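Local coordinates for uncharacterized protein orp (PDB 2WFB) that is of unknown function but probably holds a mixed molybdenum-copper sulphide cluster, at residues G56-A59 and A60-L63. Numbering follows the deposited sequence.
Sequences GINA and AQVL. With PO4 (phosphate ion), chain C.
The side chains of Ile57 and Gln61, one helical turn apart, run alongside each other, the methyl CG2 of Ile57 in van der Waals contact 3.6 Å from the amide NE2 of Gln61. The first torsion of Gln61 sets CG anti to the carbonyl carbon (chi1 -72°), which aims the chain back towards Ile57, and chi2 (156°) keeps it extended; CG and CD of Gln61 both lie 3.6 Å from Ile57 O. Asn58 and Val62 make a looser, oblique approach, OD1 of Asn58 standing 4.1 Å from CG2 of Val62; that oxygen is already engaged by a hydrogen bond with Ser48 OG.

Four N-H(i+4) to O(i) bonds, from Ala60, Gln61, Val62 and Leu63 back to Gly56, Ile57, Asn58 and Ala59, give about two turns of regular alpha-helix. Leu63 N to Ala59 O, at 3.0 Å, has an N-H...O angle of 166°. These residues form most of helix 55-66, which precedes strand 68-72 of the mixed sheet. Its inward side is built from small and aliphatic groups: Ala59 and Leu63 touch Phe30 on strand 29-34, while Ala60 meets Ala83 and Leu84 of helix 78-86.

At the helix start, Gly56 N donates to phosphate O1 at 2.9 Å. Ala55 N and Arg26 NH2 bind the same ion, which probably came from the crystallisation liquor; the two backbone N-H groups and the positive end of the helix dipole would be expected to favour an anion here.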
# COMPACT_ATOMS: atom_id res chain seq x y z
N GLY A 56 9.13 7.52 -0.73
CA GLY A 56 8.78 6.12 -0.59
C GLY A 56 9.37 5.49 0.64
O GLY A 56 8.79 4.60 1.23
N ILE A 57 10.56 5.96 1.04
CA ILE A 57 11.12 5.63 2.34
C ILE A 57 10.23 6.14 3.48
O ILE A 57 9.91 5.39 4.41
CB ILE A 57 12.60 6.09 2.44
CG1 ILE A 57 13.45 5.19 1.54
CG2 ILE A 57 13.09 6.01 3.86
CD1 ILE A 57 14.77 5.77 1.09
N ASN A 58 9.76 7.38 3.39
CA ASN A 58 8.86 7.89 4.42
C ASN A 58 7.53 7.14 4.47
O ASN A 58 7.00 6.90 5.54
CB ASN A 58 8.58 9.37 4.21
CG ASN A 58 7.90 10.01 5.41
OD1 ASN A 58 6.70 10.34 5.39
ND2 ASN A 58 8.67 10.18 6.48
N ALA A 59 6.99 6.80 3.31
CA ALA A 59 5.72 6.09 3.22
C ALA A 59 5.85 4.68 3.80
O ALA A 59 4.96 4.23 4.52
CB ALA A 59 5.23 6.06 1.76
N ALA A 60 6.98 4.02 3.51
CA ALA A 60 7.26 2.69 4.07
C ALA A 60 7.28 2.73 5.59
O ALA A 60 6.77 1.81 6.25
CB ALA A 60 8.55 2.15 3.50
N GLN A 61 7.87 3.79 6.16
CA GLN A 61 7.90 4.01 7.61
C GLN A 61 6.51 4.30 8.19
O GLN A 61 6.19 3.80 9.26
CB GLN A 61 8.92 5.08 8.00
CG GLN A 61 10.35 4.53 7.86
CD GLN A 61 11.42 5.60 7.64
OE1 GLN A 61 11.17 6.80 7.79
NE2 GLN A 61 12.63 5.16 7.30
N VAL A 62 5.69 5.06 7.48
CA VAL A 62 4.29 5.24 7.87
C VAL A 62 3.56 3.88 7.96
O VAL A 62 2.88 3.60 8.96
CB VAL A 62 3.58 6.24 6.95
CG1 VAL A 62 2.04 6.22 7.16
CG2 VAL A 62 4.11 7.65 7.19
N LEU A 63 3.72 3.04 6.94
CA LEU A 63 3.14 1.69 6.92
C LEU A 63 3.67 0.74 8.00
O LEU A 63 2.91 -0.03 8.54
CB LEU A 63 3.30 1.04 5.54
CG LEU A 63 2.47 1.63 4.41
CD1 LEU A 63 2.68 0.81 3.13
CD2 LEU A 63 0.99 1.66 4.78
P PO4 C . 10.59 9.36 -4.17
O1 PO4 C . 10.52 8.17 -3.24
O2 PO4 C . 11.79 9.15 -5.06
O3 PO4 C . 9.28 9.48 -4.93
O4 PO4 C . 10.75 10.63 -3.39